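Local structure of 3-hydroxyacyl-CoA dehydrogenase (Archaeoglobus fulgidus, 1ZEJ) at residues Cys74-Leu85 / Thr99-Ile110. The protein probably acts as an NAD-dependent dehydrogenase of the 3-hydroxyacyl-CoA dehydrogenase family, oxidising a hydroxyl group of its substrate, and forms a homodimer. Numbering follows the deposited sequence. Where two conformers were deposited one is given.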
loop_
_atom_site.group_PDB
_atom_site.type_symbol
_atom_site.label_atom_id
_atom_site.label_comp_id
_atom_site.label_asym_id
_atom_site.label_seq_id
_atom_site.Cartn_x
_atom_site.Cartn_y
_atom_site.Cartn_z
ATOM N N CYS A 74 3.602 -25.985 -29.107
ATOM C CA CYS A 74 3.199 -25.449 -27.804
ATOM C C CYS A 74 1.901 -24.645 -27.927
ATOM O O CYS A 74 1.625 -24.116 -28.978
ATOM C CB CYS A 74 4.311 -24.590 -27.217
ATOM S SG CYS A 74 5.709 -25.583 -26.597
ATOM N N ASP A 75 1.152 -24.527 -26.831
ATOM C CA ASP A 75 -0.151 -23.903 -26.832
ATOM C C ASP A 75 -0.078 -22.408 -26.500
ATOM O O ASP A 75 -1.025 -21.660 -26.753
ATOM C CB ASP A 75 -0.993 -24.603 -25.791
ATOM C CG ASP A 75 -1.154 -26.051 -26.077
ATOM O OD1 ASP A 75 -1.799 -26.346 -27.096
ATOM O OD2 ASP A 75 -0.624 -26.887 -25.331
ATOM N N ILE A 76 1.030 -22.000 -25.883
ATOM C CA ILE A 76 1.251 -20.646 -25.423
ATOM C C ILE A 76 2.780 -20.457 -25.380
ATOM O O ILE A 76 3.536 -21.406 -25.058
ATOM C CB ILE A 76 0.775 -20.389 -23.952
ATOM C CG1 ILE A 76 -0.744 -20.518 -23.786
ATOM C CG2 ILE A 76 1.224 -19.004 -23.505
ATOM C CD1 ILE A 76 -1.276 -20.211 -22.303
ATOM N N VAL A 77 3.244 -19.291 -25.804
ATOM C CA VAL A 77 4.645 -18.907 -25.671
ATOM C C VAL A 77 4.769 -17.752 -24.672
ATOM O O VAL A 77 4.024 -16.747 -24.742
ATOM C CB VAL A 77 5.235 -18.472 -26.979
ATOM C CG1 VAL A 77 6.744 -18.060 -26.817
ATOM C CG2 VAL A 77 5.040 -19.562 -28.008
HETATM N N MSE A 78 5.680 -17.923 -23.720
HETATM C CA MSE A 78 6.035 -16.858 -22.739
HETATM C C MSE A 78 7.464 -16.429 -23.033
HETATM O O MSE A 78 8.377 -17.259 -23.069
HETATM C CB MSE A 78 5.965 -17.388 -21.320
HETATM C CG MSE A 78 4.644 -18.067 -20.984
HETATM SE SE MSE A 78 3.551 -16.834 -19.993
HETATM C CE MSE A 78 1.834 -17.871 -19.792
ATOM N N GLU A 79 7.664 -15.139 -23.255
ATOM C CA GLU A 79 8.977 -14.584 -23.530
ATOM C C GLU A 79 9.474 -13.763 -22.326
ATOM O O GLU A 79 8.768 -12.895 -21.821
ATOM C CB GLU A 79 8.937 -13.787 -24.841
ATOM C CG GLU A 79 10.168 -12.914 -25.063
ATOM C CD GLU A 79 10.132 -11.621 -24.288
ATOM O OE1 GLU A 79 9.219 -10.830 -24.538
ATOM O OE2 GLU A 79 11.017 -11.380 -23.433
ATOM N N ALA A 80 10.661 -14.100 -21.814
ATOM C CA ALA A 80 11.243 -13.384 -20.700
ATOM C C ALA A 80 12.704 -13.091 -20.956
ATOM O O ALA A 80 13.551 -13.495 -20.162
ATOM C CB ALA A 80 11.092 -14.198 -19.421
ATOM N N VAL A 81 13.013 -12.380 -22.041
ATOM C CA VAL A 81 14.402 -12.072 -22.377
ATOM C C VAL A 81 14.755 -10.674 -21.858
ATOM O O VAL A 81 13.929 -10.018 -21.224
ATOM C CB VAL A 81 14.679 -12.200 -23.898
ATOM C CG1 VAL A 81 14.354 -13.597 -24.388
ATOM C CG2 VAL A 81 13.895 -11.168 -24.734
ATOM N N PHE A 82 15.977 -10.229 -22.124
ATOM C CA PHE A 82 16.413 -8.892 -21.692
ATOM C C PHE A 82 15.382 -7.780 -21.982
ATOM O O PHE A 82 14.748 -7.761 -23.032
ATOM C CB PHE A 82 17.783 -8.546 -22.296
ATOM C CG PHE A 82 18.391 -7.320 -21.700
ATOM C CD1 PHE A 82 19.089 -7.390 -20.502
ATOM C CD2 PHE A 82 18.233 -6.095 -22.309
ATOM C CE1 PHE A 82 19.655 -6.244 -19.925
ATOM C CE2 PHE A 82 18.775 -4.938 -21.753
ATOM C CZ PHE A 82 19.487 -5.011 -20.548
ATOM N N GLU A 83 15.203 -6.905 -21.002
ATOM C CA GLU A 83 14.273 -5.782 -21.053
ATOM C C GLU A 83 14.750 -4.668 -22.019
ATOM O O GLU A 83 15.271 -3.630 -21.576
ATOM C CB GLU A 83 14.134 -5.167 -19.638
ATOM C CG GLU A 83 12.944 -4.170 -19.488
ATOM C CD GLU A 83 11.568 -4.883 -19.489
ATOM O OE1 GLU A 83 11.537 -6.138 -19.380
ATOM O OE2 GLU A 83 10.521 -4.199 -19.600
ATOM N N ASP A 84 14.571 -4.906 -23.312
ATOM C CA ASP A 84 15.004 -4.004 -24.366
ATOM C C ASP A 84 14.029 -4.199 -25.529
ATOM O O ASP A 84 13.767 -5.338 -25.891
ATOM C CB ASP A 84 16.403 -4.414 -24.804
ATOM C CG ASP A 84 16.903 -3.627 -25.969
ATOM O OD1 ASP A 84 17.072 -2.396 -25.832
ATOM O OD2 ASP A 84 17.130 -4.248 -27.023
ATOM N N LEU A 85 13.505 -3.117 -26.102
ATOM C CA LEU A 85 12.509 -3.212 -27.186
ATOM C C LEU A 85 12.978 -4.047 -28.378
ATOM O O LEU A 85 12.295 -4.995 -28.782
ATOM C CB LEU A 85 12.086 -1.825 -27.681
ATOM C CG LEU A 85 11.076 -1.765 -28.845
ATOM C CD1 LEU A 85 9.759 -2.429 -28.506
ATOM C CD2 LEU A 85 10.828 -0.315 -29.232
ATOM N N THR A 99 4.374 -20.268 -35.053
ATOM C CA THR A 99 3.157 -20.677 -34.395
ATOM C C THR A 99 2.155 -19.552 -34.459
ATOM O O THR A 99 2.542 -18.375 -34.512
ATOM C CB THR A 99 3.452 -21.093 -32.912
ATOM O OG1 THR A 99 2.238 -21.512 -32.263
ATOM C CG2 THR A 99 4.032 -19.958 -32.122
ATOM N N ASN A 100 0.882 -19.932 -34.363
ATOM C CA ASN A 100 -0.235 -19.004 -34.156
ATOM C C ASN A 100 -0.713 -18.920 -32.670
ATOM O O ASN A 100 -1.710 -18.283 -32.388
ATOM C CB ASN A 100 -1.419 -19.449 -35.042
ATOM C CG ASN A 100 -1.130 -19.310 -36.510
ATOM O OD1 ASN A 100 -0.498 -18.333 -36.933
ATOM N ND2 ASN A 100 -1.603 -20.277 -37.316
ATOM N N ALA A 101 -0.021 -19.594 -31.755
ATOM C CA ALA A 101 -0.342 -19.550 -30.338
ATOM C C ALA A 101 -0.252 -18.140 -29.784
ATOM O O ALA A 101 0.498 -17.311 -30.319
ATOM C CB ALA A 101 0.603 -20.437 -29.558
ATOM N N PRO A 102 -0.945 -17.881 -28.665
ATOM C CA PRO A 102 -0.733 -16.611 -27.964
ATOM C C PRO A 102 0.732 -16.455 -27.581
ATOM O O PRO A 102 1.396 -17.432 -27.159
ATOM C CB PRO A 102 -1.612 -16.751 -26.723
ATOM C CG PRO A 102 -2.627 -17.653 -27.060
ATOM C CD PRO A 102 -1.973 -18.686 -27.980
ATOM N N LEU A 103 1.225 -15.244 -27.748
ATOM C CA LEU A 103 2.589 -14.868 -27.417
ATOM C C LEU A 103 2.548 -13.849 -26.298
ATOM O O LEU A 103 1.884 -12.830 -26.421
ATOM C CB LEU A 103 3.275 -14.217 -28.612
ATOM C CG LEU A 103 3.271 -14.954 -29.943
ATOM C CD1 LEU A 103 3.995 -14.094 -30.983
ATOM C CD2 LEU A 103 3.933 -16.277 -29.768
ATOM N N CYS A 104 3.275 -14.113 -25.224
ATOM C CA CYS A 104 3.117 -13.375 -23.978
ATOM C C CYS A 104 4.473 -12.855 -23.533
ATOM O O CYS A 104 5.251 -13.644 -23.045
ATOM C CB CYS A 104 2.608 -14.312 -22.896
ATOM S SG CYS A 104 1.056 -15.086 -23.241
ATOM N N SER A 105 4.739 -11.557 -23.593
ATOM C CA SER A 105 6.007 -11.018 -23.115
ATOM C C SER A 105 5.938 -10.657 -21.603
ATOM O O SER A 105 5.029 -9.951 -21.182
ATOM C CB SER A 105 6.402 -9.814 -23.963
ATOM O OG SER A 105 7.607 -9.247 -23.479
ATOM N N ASN A 106 6.862 -11.172 -20.799
ATOM C CA ASN A 106 7.012 -10.727 -19.405
ATOM C C ASN A 106 7.772 -9.424 -19.514
ATOM O O ASN A 106 8.986 -9.405 -19.738
ATOM C CB ASN A 106 7.792 -11.739 -18.548
ATOM C CG ASN A 106 7.930 -11.301 -17.044
ATOM O OD1 ASN A 106 6.938 -11.011 -16.318
ATOM N ND2 ASN A 106 9.170 -11.290 -16.575
ATOM N N THR A 107 7.062 -8.333 -19.462
ATOM C CA THR A 107 7.695 -7.056 -19.727
ATOM C C THR A 107 7.512 -6.271 -18.437
ATOM O O THR A 107 6.401 -6.185 -17.925
ATOM C CB THR A 107 7.165 -6.369 -21.079
ATOM O OG1 THR A 107 7.591 -5.001 -21.149
ATOM C CG2 THR A 107 5.662 -6.434 -21.236
ATOM N N SER A 108 8.617 -5.794 -17.874
ATOM C CA SER A 108 8.589 -4.961 -16.661
ATOM C C SER A 108 7.998 -3.590 -16.953
ATOM O O SER A 108 7.033 -3.187 -16.328
ATOM C CB SER A 108 9.998 -4.776 -16.077
ATOM O OG SER A 108 10.370 -5.842 -15.215
ATOM N N VAL A 109 8.625 -2.858 -17.870
ATOM C CA VAL A 109 8.170 -1.522 -18.202
ATOM C C VAL A 109 8.121 -1.203 -19.698
ATOM O O VAL A 109 7.551 -0.172 -20.049
ATOM C CB VAL A 109 9.037 -0.438 -17.554
ATOM C CG1 VAL A 109 8.984 -0.546 -16.014
ATOM C CG2 VAL A 109 10.478 -0.499 -18.073
ATOM N N ILE A 110 8.758 -2.022 -20.543
ATOM C CA ILE A 110 8.749 -1.787 -21.983
ATOM C C ILE A 110 7.288 -1.868 -22.419
ATOM O O ILE A 110 6.587 -2.809 -22.055
ATOM C CB ILE A 110 9.598 -2.816 -22.767
ATOM C CG1 ILE A 110 11.093 -2.688 -22.412
ATOM C CG2 ILE A 110 9.453 -2.619 -24.299
ATOM C CD1 ILE A 110 11.771 -1.484 -23.005
HETATM O O HOH W 1 1.823 -24.280 -31.762
HETATM O O HOH W 2 11.825 -9.682 -19.663
#
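Val77, Met78 and Glu79 pair in parallel register with Leu103, Cys104 and Ser105, the two short strand axes 4.6 Å apart at an angle of 19°, and the backbone bonds run from Val77 N to Pro102 O at one end to Asn106 N to Glu79 O at the other. Helix 85-96 joins the strands, making this a beta-alpha-beta unit of the Rossmann-type NAD-binding domain. On the face that carries Val77, Leu103 lies alongside it, both pointing the same way, with Leu103 CD2 3.8 Å from Val77 CB. On the face of Met78, the selenium of this selenomethionine rests 4.0 Å from Cys104 CB; Phe159 of helix 150-162 packs against Met78. Glu79 bends at chi2 (-80°), which brings its carboxylate back to Ser105, whose OG donates to Glu79 OE1; the modelled 2.5 Å is shorter than usual and its exact value doubtful. OE2 turns the lone pair facing away from OE1 to Val81 N and also forms a salt bridge with Lys88, a predicted NAD(+)-binding residue. Past the strand ends, Glu83 reaches across to the turn at Ser108-Ile110. Glu83 OE2 takes Ile110 N at 3.0 Å, nearly in line with the C-O bond, and Val109 N at 2.9 Å from above the carboxylate plane; Ser108 N gives OE1 a weak bond. Ile110 CG1 slides past the same carboxylate, 3.2 Å from Glu83 OE2, and Thr107 OG1 closes the turn by donating to Ile110 O. Glu83 and Ser108 are both predicted to bind NAD(+), consistent with one carboxylate tying together the two loops beyond the strands' C-terminal ends, where Rossmann folds hold the dinucleotide; the amide donors clustered on OE2 would probably favour its charged form.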